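Local coordinates for probable histone-lysine N-methyltransferase, H3 lysine-9 specific SUVH9 (PDB 4NJ5), which probably binds methylated DNA and helps recruit RNA polymerase V to chromatin in gene silencing, apparently without histone methyltransferase activity of its own, at residues Y23-E34 / R46-M57; N327-P335 / S418-D426. All blocks are in the same frame, centred on the assembly; numbering follows the deposited sequence.

Contact 1: residues Y23-E34 / R46-M57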
loop_
_atom_site.group_PDB
_atom_site.type_symbol
_atom_site.label_atom_id
_atom_site.label_comp_id
_atom_site.label_asym_id
_atom_site.label_seq_id
_atom_site.Cartn_x
_atom_site.Cartn_y
_atom_site.Cartn_z
ATOM N N TYR A 23 -11.854 -4.860 -2.180
ATOM C CA TYR A 23 -11.938 -4.692 -0.730
ATOM C C TYR A 23 -11.684 -3.245 -0.290
ATOM O O TYR A 23 -12.520 -2.636 0.390
ATOM C CB TYR A 23 -10.989 -5.653 -0.007
ATOM C CG TYR A 23 -11.034 -5.522 1.499
ATOM C CD1 TYR A 23 -12.051 -6.114 2.240
ATOM C CD2 TYR A 23 -10.061 -4.807 2.178
ATOM C CE1 TYR A 23 -12.095 -5.994 3.615
ATOM C CE2 TYR A 23 -10.099 -4.678 3.554
ATOM C CZ TYR A 23 -11.116 -5.273 4.267
ATOM O OH TYR A 23 -11.151 -5.145 5.634
ATOM N N ASP A 24 -10.543 -2.695 -0.693
ATOM C CA ASP A 24 -10.199 -1.329 -0.301
ATOM C C ASP A 24 -11.160 -0.273 -0.866
ATOM O O ASP A 24 -11.487 0.706 -0.178
ATOM C CB ASP A 24 -8.741 -1.004 -0.648
ATOM C CG ASP A 24 -7.762 -1.598 0.353
ATOM O OD1 ASP A 24 -8.074 -1.593 1.563
ATOM O OD2 ASP A 24 -6.682 -2.071 -0.068
ATOM N N SER A 25 -11.622 -0.473 -2.101
ATOM C CA SER A 25 -12.621 0.434 -2.666
ATOM C C SER A 25 -13.911 0.419 -1.849
ATOM O O SER A 25 -14.492 1.470 -1.568
ATOM C CB SER A 25 -12.924 0.082 -4.121
ATOM O OG SER A 25 -11.771 0.242 -4.921
ATOM N N LEU A 26 -14.348 -0.780 -1.471
ATOM C CA LEU A 26 -15.563 -0.946 -0.678
ATOM C C LEU A 26 -15.431 -0.259 0.682
ATOM O O LEU A 26 -16.320 0.499 1.092
ATOM C CB LEU A 26 -15.876 -2.429 -0.484
ATOM C CG LEU A 26 -17.335 -2.887 -0.533
ATOM C CD1 LEU A 26 -17.480 -4.180 0.254
ATOM C CD2 LEU A 26 -18.291 -1.826 -0.002
ATOM N N ARG A 27 -14.331 -0.539 1.379
ATOM C CA ARG A 27 -14.042 0.143 2.637
ATOM C C ARG A 27 -14.175 1.647 2.472
ATOM O O ARG A 27 -14.919 2.302 3.209
ATOM C CB ARG A 27 -12.623 -0.166 3.113
ATOM C CG ARG A 27 -12.485 -1.366 4.020
ATOM C CD ARG A 27 -11.183 -1.284 4.811
ATOM N NE ARG A 27 -10.059 -0.847 3.984
ATOM C CZ ARG A 27 -9.497 0.358 4.054
ATOM N NH1 ARG A 27 -9.953 1.255 4.921
ATOM N NH2 ARG A 27 -8.482 0.665 3.256
ATOM N N MET A 28 -13.455 2.186 1.491
ATOM C CA MET A 28 -13.459 3.625 1.261
ATOM C C MET A 28 -14.868 4.150 0.993
ATOM O O MET A 28 -15.222 5.248 1.424
ATOM C CB MET A 28 -12.502 3.994 0.125
ATOM C CG MET A 28 -11.033 3.831 0.500
ATOM S SD MET A 28 -9.905 4.110 -0.878
ATOM C CE MET A 28 -10.298 5.813 -1.288
ATOM N N PHE A 29 -15.677 3.353 0.304
ATOM C CA PHE A 29 -17.051 3.742 0.015
ATOM C C PHE A 29 -17.904 3.825 1.276
ATOM O O PHE A 29 -18.668 4.775 1.454
ATOM C CB PHE A 29 -17.697 2.776 -0.975
ATOM C CG PHE A 29 -19.173 2.996 -1.151
ATOM C CD1 PHE A 29 -19.642 4.063 -1.903
ATOM C CD2 PHE A 29 -20.092 2.140 -0.560
ATOM C CE1 PHE A 29 -20.997 4.274 -2.065
ATOM C CE2 PHE A 29 -21.453 2.344 -0.718
ATOM C CZ PHE A 29 -21.907 3.413 -1.472
ATOM N N LEU A 30 -17.779 2.818 2.136
ATOM C CA LEU A 30 -18.501 2.794 3.405
ATOM C C LEU A 30 -18.103 3.988 4.268
ATOM O O LEU A 30 -18.950 4.609 4.949
ATOM C CB LEU A 30 -18.203 1.496 4.151
ATOM C CG LEU A 30 -18.730 0.248 3.449
ATOM C CD1 LEU A 30 -18.312 -1.015 4.183
ATOM C CD2 LEU A 30 -20.248 0.325 3.330
ATOM N N MET A 31 -16.813 4.317 4.221
ATOM C CA MET A 31 -16.311 5.503 4.909
ATOM C C MET A 31 -16.879 6.804 4.323
ATOM O O MET A 31 -17.226 7.724 5.062
ATOM C CB MET A 31 -14.777 5.522 4.922
ATOM C CG MET A 31 -14.152 4.221 5.405
ATOM S SD MET A 31 -12.667 4.396 6.405
ATOM C CE MET A 31 -13.403 4.205 8.022
ATOM N N MET A 32 -16.989 6.897 3.005
ATOM C CA MET A 32 -17.557 8.108 2.416
ATOM C C MET A 32 -19.035 8.225 2.783
ATOM O O MET A 32 -19.540 9.316 3.038
ATOM C CB MET A 32 -17.365 8.126 0.896
ATOM C CG MET A 32 -15.955 8.506 0.454
ATOM S SD MET A 32 -15.529 10.190 0.952
ATOM C CE MET A 32 -16.621 11.138 -0.106
ATOM N N GLU A 33 -19.718 7.088 2.839
ATOM C CA GLU A 33 -21.144 7.086 3.137
ATOM C C GLU A 33 -21.408 7.536 4.563
ATOM O O GLU A 33 -22.296 8.356 4.810
ATOM C CB GLU A 33 -21.768 5.709 2.870
ATOM C CG GLU A 33 -21.932 5.367 1.388
ATOM C CD GLU A 33 -22.749 6.397 0.615
ATOM O OE1 GLU A 33 -23.979 6.210 0.479
ATOM O OE2 GLU A 33 -22.158 7.387 0.131
ATOM N N GLU A 34 -20.623 7.018 5.501
ATOM C CA GLU A 34 -20.794 7.406 6.900
ATOM C C GLU A 34 -20.350 8.855 7.164
ATOM O O GLU A 34 -20.934 9.539 8.000
ATOM C CB GLU A 34 -20.067 6.426 7.827
ATOM C CG GLU A 34 -20.421 6.554 9.299
ATOM C CD GLU A 34 -21.354 5.453 9.784
ATOM O OE1 GLU A 34 -22.342 5.140 9.082
ATOM O OE2 GLU A 34 -21.100 4.901 10.875
ATOM N N ARG A 46 -13.764 3.997 13.513
ATOM C CA ARG A 46 -14.698 3.713 12.446
ATOM C C ARG A 46 -14.016 2.830 11.403
ATOM O O ARG A 46 -14.673 2.062 10.694
ATOM C CB ARG A 46 -15.112 5.052 11.843
ATOM C CG ARG A 46 -15.905 5.009 10.563
ATOM C CD ARG A 46 -15.618 6.323 9.837
ATOM N NE ARG A 46 -16.738 7.231 9.914
ATOM C CZ ARG A 46 -17.739 7.089 10.776
ATOM N NH1 ARG A 46 -17.788 6.080 11.656
ATOM N NH2 ARG A 46 -18.703 7.969 10.759
ATOM N N ALA A 47 -12.691 2.943 11.327
ATOM C CA ALA A 47 -11.878 2.149 10.405
ATOM C C ALA A 47 -12.077 0.638 10.564
ATOM O O ALA A 47 -12.328 -0.063 9.583
ATOM C CB ALA A 47 -10.401 2.519 10.542
ATOM N N ASP A 48 -11.978 0.141 11.792
ATOM C CA ASP A 48 -12.100 -1.293 12.041
ATOM C C ASP A 48 -13.497 -1.837 11.731
ATOM O O ASP A 48 -13.640 -2.881 11.089
ATOM C CB ASP A 48 -11.687 -1.618 13.480
ATOM C CG ASP A 48 -10.185 -1.518 13.700
ATOM O OD1 ASP A 48 -9.512 -0.819 12.920
ATOM O OD2 ASP A 48 -9.680 -2.147 14.655
ATOM N N GLY A 49 -14.518 -1.114 12.180
ATOM C CA GLY A 49 -15.891 -1.492 11.919
ATOM C C GLY A 49 -16.205 -1.496 10.433
ATOM O O GLY A 49 -16.878 -2.402 9.934
ATOM N N LYS A 50 -15.713 -0.485 9.721
ATOM C CA LYS A 50 -15.935 -0.395 8.280
ATOM C C LYS A 50 -15.172 -1.485 7.531
ATOM O O LYS A 50 -15.636 -1.995 6.509
ATOM C CB LYS A 50 -15.566 0.995 7.758
ATOM C CG LYS A 50 -16.771 1.875 7.454
ATOM C CD LYS A 50 -17.820 1.797 8.548
ATOM C CE LYS A 50 -19.096 2.512 8.129
ATOM N NZ LYS A 50 -20.275 2.099 8.940
ATOM N N ALA A 51 -14.005 -1.845 8.053
ATOM C CA ALA A 51 -13.236 -2.952 7.512
ATOM C C ALA A 51 -14.016 -4.260 7.649
ATOM O O ALA A 51 -14.116 -5.042 6.697
ATOM C CB ALA A 51 -11.903 -3.052 8.223
ATOM N N GLY A 52 -14.571 -4.485 8.837
ATOM C CA GLY A 52 -15.360 -5.673 9.101
ATOM C C GLY A 52 -16.598 -5.739 8.227
ATOM O O GLY A 52 -16.974 -6.808 7.733
ATOM N N LYS A 53 -17.232 -4.587 8.027
ATOM C CA LYS A 53 -18.417 -4.527 7.184
ATOM C C LYS A 53 -18.076 -4.833 5.728
ATOM O O LYS A 53 -18.805 -5.567 5.055
ATOM C CB LYS A 53 -19.104 -3.167 7.295
ATOM C CG LYS A 53 -20.507 -3.156 6.717
ATOM C CD LYS A 53 -21.325 -4.309 7.278
ATOM C CE LYS A 53 -22.789 -4.205 6.887
ATOM N NZ LYS A 53 -22.975 -4.239 5.411
ATOM N N ALA A 54 -16.967 -4.273 5.249
ATOM C CA ALA A 54 -16.499 -4.560 3.896
ATOM C C ALA A 54 -16.261 -6.061 3.734
ATOM O O ALA A 54 -16.664 -6.667 2.734
ATOM C CB ALA A 54 -15.234 -3.779 3.593
ATOM N N GLY A 55 -15.621 -6.656 4.735
ATOM C CA GLY A 55 -15.439 -8.094 4.764
ATOM C C GLY A 55 -16.733 -8.885 4.652
ATOM O O GLY A 55 -16.844 -9.766 3.800
ATOM N N SER A 56 -17.712 -8.577 5.500
ATOM C CA SER A 56 -18.964 -9.342 5.519
ATOM C C SER A 56 -19.752 -9.183 4.218
ATOM O O SER A 56 -20.369 -10.136 3.719
ATOM C CB SER A 56 -19.832 -8.942 6.716
ATOM O OG SER A 56 -20.393 -7.653 6.537
ATOM N N MET A 57 -19.728 -7.971 3.674
ATOM C CA MET A 57 -20.354 -7.704 2.386
ATOM C C MET A 57 -19.687 -8.498 1.270
ATOM O O MET A 57 -20.363 -9.022 0.389
ATOM C CB MET A 57 -20.312 -6.215 2.060
ATOM C CG MET A 57 -21.233 -5.378 2.917
ATOM S SD MET A 57 -21.124 -3.635 2.490
ATOM C CE MET A 57 -21.785 -3.655 0.825
HETATM O O HOH W 1 -11.812 1.008 6.896
#
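Ala54 and Leu30 interlock at the heart of this helix pair, each a knob in a hole of the other helix. The methyl of Ala54 sits among Tyr23, Leu26, Arg27 and Leu30, its CB 3.7 Å from Arg27 CG; Leu30 fills the hole made by Lys50, Lys53, Ala54 and Met57. Tyr23, with CG anti to its own nitrogen (chi1 180°), carries its ring down beside Gly55, whose N lies near the ring plane at the edge. Arg27 lays CG and CD over Ala51 and Ala54, while its guanidinium turns back to grip Asp24 OD1 side-on through NE and NH2 (NH2 to OD1 2.9 Å). Its NH1 donates a hydrogen bond to a water, which donates in turn to Ala47 O. Replacing Arg27 with a leucine would probably leave Asp24 without its charged mate and break the water link to Ala47. The other end is looser: Glu34 OE2 stands 3.5 Å from Lys50 NZ in a salt bridge, and its ion pair with the poorly ordered Arg46 is long and its geometry doubtful. With axes 8.8 Å apart, 23-34 and 46-57 form a steeply crossed helix pair, N-to-C directions 125° apart, packed knobs-into-holes at Leu30 and Ala54.

Contact 2: residues N327-P335 / S418-D426; sequences NGTLIRQKP and SARWEDWGD
This is a buried, mainly polar contact between two irregular segments, joining the pre-SET region (327-335) to a loop of the SET domain (418-426). Side chains reach for main-chain oxygens in both directions. Trp424 presents its indole edge to Leu330: NE1 donates to Leu330 O at 3.0 Å, with the oxygen close to the ring plane but the donor above the carbonyl plane. The next carbonyl, that of Ile331, lies over a face of the same indole, its O 3.3 Å from Trp424 CD1. From the other side, Gln333 extends beyond CG and inserts its amide beside Ser418, where NE2 makes a nearly straight bond to Ser418 O (2.8 Å, 168°). Trp421 N reaches that same oxygen from the opposite face of its plane, so one carbonyl both closes a local turn and receives the amide. Gly425 runs close beside Arg332, their CA atoms 5.0 Å apart, and brings its own CA to 3.6 Å from Ile331 O. The Arg332 guanidinium has its salt-bridge partner beyond the pair, in Glu321. Three waters complete the joint: one links Arg332 NE to Trp424 O, another Gln333 NE2 to Trp421 O, and the third accepts a hydrogen bond from Gln333 N, 2.9 Å away, while donating to Glu422 O and Trp424 O. With no apolar core between the segments, the fit relies largely on directional bonds and bridging waters, which probably favours one particular alignment of the two loops, set by the positions of their carbonyls.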
loop_
_atom_site.group_PDB
_atom_site.type_symbol
_atom_site.label_atom_id
_atom_site.label_comp_id
_atom_site.label_asym_id
_atom_site.label_seq_id
_atom_site.Cartn_x
_atom_site.Cartn_y
_atom_site.Cartn_z
ATOM N N ASN A 327 -9.278 10.997 4.048
ATOM C CA ASN A 327 -7.981 10.527 4.520
ATOM C C ASN A 327 -6.883 10.889 3.519
ATOM O O ASN A 327 -5.721 10.510 3.684
ATOM C CB ASN A 327 -8.017 9.017 4.760
ATOM C CG ASN A 327 -6.920 8.544 5.698
ATOM O OD1 ASN A 327 -6.477 9.283 6.577
ATOM N ND2 ASN A 327 -6.478 7.303 5.514
ATOM N N GLY A 328 -7.265 11.625 2.480
ATOM C CA GLY A 328 -6.330 12.067 1.459
ATOM C C GLY A 328 -6.098 11.036 0.370
ATOM O O GLY A 328 -5.168 11.160 -0.426
ATOM N N THR A 329 -6.956 10.021 0.333
ATOM C CA THR A 329 -6.778 8.884 -0.567
ATOM C C THR A 329 -7.575 9.048 -1.858
ATOM O O THR A 329 -8.751 9.411 -1.828
ATOM C CB THR A 329 -7.199 7.567 0.126
ATOM O OG1 THR A 329 -6.551 7.467 1.400
ATOM C CG2 THR A 329 -6.824 6.362 -0.720
ATOM N N LEU A 330 -6.929 8.783 -2.990
ATOM C CA LEU A 330 -7.612 8.824 -4.280
ATOM C C LEU A 330 -8.728 7.783 -4.314
ATOM O O LEU A 330 -8.505 6.617 -3.990
ATOM C CB LEU A 330 -6.632 8.580 -5.433
ATOM C CG LEU A 330 -7.247 8.674 -6.837
ATOM C CD1 LEU A 330 -7.673 10.102 -7.143
ATOM C CD2 LEU A 330 -6.295 8.159 -7.910
ATOM N N ILE A 331 -9.927 8.208 -4.704
ATOM C CA ILE A 331 -11.077 7.312 -4.775
ATOM C C ILE A 331 -11.096 6.526 -6.088
ATOM O O ILE A 331 -11.206 5.299 -6.086
ATOM C CB ILE A 331 -12.403 8.081 -4.601
ATOM C CG1 ILE A 331 -12.428 8.806 -3.250
ATOM C CG2 ILE A 331 -13.589 7.134 -4.722
ATOM C CD1 ILE A 331 -13.598 9.763 -3.076
ATOM N N ARG A 332 -10.986 7.244 -7.205
ATOM C CA ARG A 332 -10.913 6.635 -8.530
ATOM C C ARG A 332 -10.035 7.489 -9.450
ATOM O O ARG A 332 -9.818 8.664 -9.172
ATOM C CB ARG A 332 -12.312 6.492 -9.135
ATOM C CG ARG A 332 -13.063 7.814 -9.316
ATOM C CD ARG A 332 -14.486 7.574 -9.807
ATOM N NE ARG A 332 -14.955 6.245 -9.429
ATOM C CZ ARG A 332 -15.605 5.960 -8.304
ATOM N NH1 ARG A 332 -15.889 6.913 -7.429
ATOM N NH2 ARG A 332 -15.976 4.715 -8.061
ATOM N N GLN A 333 -9.530 6.901 -10.534
ATOM C CA GLN A 333 -8.797 7.655 -11.554
ATOM C C GLN A 333 -9.713 8.667 -12.253
ATOM O O GLN A 333 -10.901 8.410 -12.447
ATOM C CB GLN A 333 -8.201 6.712 -12.616
ATOM C CG GLN A 333 -7.046 5.829 -12.146
ATOM C CD GLN A 333 -6.378 5.088 -13.299
ATOM O OE1 GLN A 333 -6.358 5.570 -14.433
ATOM N NE2 GLN A 333 -5.831 3.910 -13.013
ATOM N N LYS A 334 -9.155 9.816 -12.624
ATOM C CA LYS A 334 -9.859 10.820 -13.430
ATOM C C LYS A 334 -8.857 11.490 -14.378
ATOM O O LYS A 334 -7.671 11.521 -14.086
ATOM C CB LYS A 334 -10.614 11.846 -12.553
ATOM C CG LYS A 334 -10.082 12.017 -11.139
ATOM C CD LYS A 334 -11.237 12.093 -10.124
ATOM C CE LYS A 334 -12.326 13.080 -10.551
ATOM N NZ LYS A 334 -11.876 14.498 -10.458
ATOM N N PRO A 335 -9.318 12.014 -15.523
ATOM C CA PRO A 335 -8.365 12.595 -16.481
ATOM C C PRO A 335 -7.696 13.870 -15.968
ATOM O O PRO A 335 -6.615 14.239 -16.434
ATOM C CB PRO A 335 -9.241 12.925 -17.697
ATOM C CG PRO A 335 -10.613 13.108 -17.135
ATOM C CD PRO A 335 -10.711 12.143 -15.978
ATOM N N SER A 418 -1.869 4.105 -16.722
ATOM C CA SER A 418 -2.392 3.665 -15.442
ATOM C C SER A 418 -3.523 2.673 -15.677
ATOM O O SER A 418 -4.300 2.374 -14.770
ATOM C CB SER A 418 -2.904 4.867 -14.644
ATOM O OG SER A 418 -1.861 5.786 -14.379
ATOM N N ALA A 419 -3.603 2.164 -16.903
ATOM C CA ALA A 419 -4.746 1.367 -17.339
ATOM C C ALA A 419 -4.878 0.052 -16.582
ATOM O O ALA A 419 -5.962 -0.531 -16.522
ATOM C CB ALA A 419 -4.680 1.118 -18.841
ATOM N N ARG A 420 -3.774 -0.408 -16.004
ATOM C CA ARG A 420 -3.780 -1.637 -15.214
ATOM C C ARG A 420 -4.700 -1.530 -13.996
ATOM O O ARG A 420 -5.291 -2.519 -13.560
ATOM C CB ARG A 420 -2.354 -1.999 -14.781
ATOM C CG ARG A 420 -2.280 -2.893 -13.555
ATOM C CD ARG A 420 -1.270 -4.010 -13.728
ATOM N NE ARG A 420 -0.204 -3.937 -12.735
ATOM C CZ ARG A 420 0.350 -4.998 -12.159
ATOM N NH1 ARG A 420 1.318 -4.838 -11.268
ATOM N NH2 ARG A 420 -0.063 -6.216 -12.472
ATOM N N TRP A 421 -4.835 -0.320 -13.463
ATOM C CA TRP A 421 -5.576 -0.119 -12.227
ATOM C C TRP A 421 -6.846 0.698 -12.433
ATOM O O TRP A 421 -7.289 1.395 -11.522
ATOM C CB TRP A 421 -4.679 0.564 -11.195
ATOM C CG TRP A 421 -3.364 -0.114 -11.018
ATOM C CD1 TRP A 421 -2.225 0.112 -11.732
ATOM C CD2 TRP A 421 -3.050 -1.145 -10.076
ATOM N NE1 TRP A 421 -1.216 -0.707 -11.285
ATOM C CE2 TRP A 421 -1.697 -1.492 -10.268
ATOM C CE3 TRP A 421 -3.779 -1.806 -9.080
ATOM C CZ2 TRP A 421 -1.058 -2.466 -9.507
ATOM C CZ3 TRP A 421 -3.144 -2.775 -8.327
ATOM C CH2 TRP A 421 -1.797 -3.095 -8.544
ATOM N N GLU A 422 -7.439 0.611 -13.617
ATOM C CA GLU A 422 -8.644 1.388 -13.896
ATOM C C GLU A 422 -9.881 0.900 -13.140
ATOM O O GLU A 422 -10.873 1.617 -13.035
ATOM C CB GLU A 422 -8.892 1.500 -15.407
ATOM C CG GLU A 422 -7.961 2.493 -16.093
ATOM C CD GLU A 422 -8.216 2.632 -17.581
ATOM O OE1 GLU A 422 -9.155 1.990 -18.092
ATOM O OE2 GLU A 422 -7.472 3.387 -18.244
ATOM N N ASP A 423 -9.810 -0.316 -12.610
ATOM C CA ASP A 423 -10.910 -0.869 -11.822
ATOM C C ASP A 423 -10.897 -0.371 -10.377
ATOM O O ASP A 423 -11.728 -0.770 -9.565
ATOM C CB ASP A 423 -10.886 -2.399 -11.849
ATOM C CG ASP A 423 -11.255 -2.958 -13.206
ATOM O OD1 ASP A 423 -11.865 -2.218 -14.015
ATOM O OD2 ASP A 423 -10.952 -4.141 -13.462
ATOM N N TRP A 424 -9.943 0.496 -10.059
ATOM C CA TRP A 424 -9.863 1.109 -8.735
ATOM C C TRP A 424 -11.096 1.974 -8.477
ATOM O O TRP A 424 -11.418 2.867 -9.262
ATOM C CB TRP A 424 -8.579 1.935 -8.623
ATOM C CG TRP A 424 -8.415 2.664 -7.334
ATOM C CD1 TRP A 424 -8.363 4.016 -7.161
ATOM C CD2 TRP A 424 -8.277 2.085 -6.031
ATOM N NE1 TRP A 424 -8.201 4.317 -5.829
ATOM C CE2 TRP A 424 -8.145 3.149 -5.114
ATOM C CE3 TRP A 424 -8.252 0.773 -5.550
ATOM C CZ2 TRP A 424 -7.992 2.941 -3.743
ATOM C CZ3 TRP A 424 -8.100 0.567 -4.189
ATOM C CH2 TRP A 424 -7.972 1.647 -3.303
ATOM N N GLY A 425 -11.802 1.685 -7.391
ATOM C CA GLY A 425 -13.027 2.398 -7.073
ATOM C C GLY A 425 -14.284 1.729 -7.610
ATOM O O GLY A 425 -15.398 2.146 -7.291
ATOM N N ASP A 426 -14.107 0.693 -8.426
ATOM C CA ASP A 426 -15.235 -0.049 -8.988
ATOM C C ASP A 426 -15.853 -0.953 -7.924
ATOM O O ASP A 426 -15.174 -1.788 -7.334
ATOM C CB ASP A 426 -14.792 -0.871 -10.209
ATOM C CG ASP A 426 -15.965 -1.475 -10.983
ATOM O OD1 ASP A 426 -16.923 -1.964 -10.357
ATOM O OD2 ASP A 426 -15.925 -1.463 -12.231
HETATM O O HOH W 2 -13.905 3.691 -10.291
HETATM O O HOH W 3 -6.149 3.593 -10.042
HETATM O O HOH W 4 -9.926 4.077 -11.277
#

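Overall arrangement
Contact 2 is the more deeply buried of the two, whereas contact 1 is only partly buried and runs from a packed middle to a charged, more accessible end. Contact 1 pairs helices 8-35 and 46-60 through apolar interdigitation; contact 2 joins pre-SET and SET loops through backbone carbonyls and waters. They share no segment, and their centres are about 17 Å apart, yet helix 8-35 touches both. The face of that helix turned from 46-57 meets contact 2: Ser25 OG probably hydrogen-bonds Gly425 N, and Met28 packs on Thr329 and Leu330. Helix 8-35 thus lies between its partner helix and the pre-SET/SET joint.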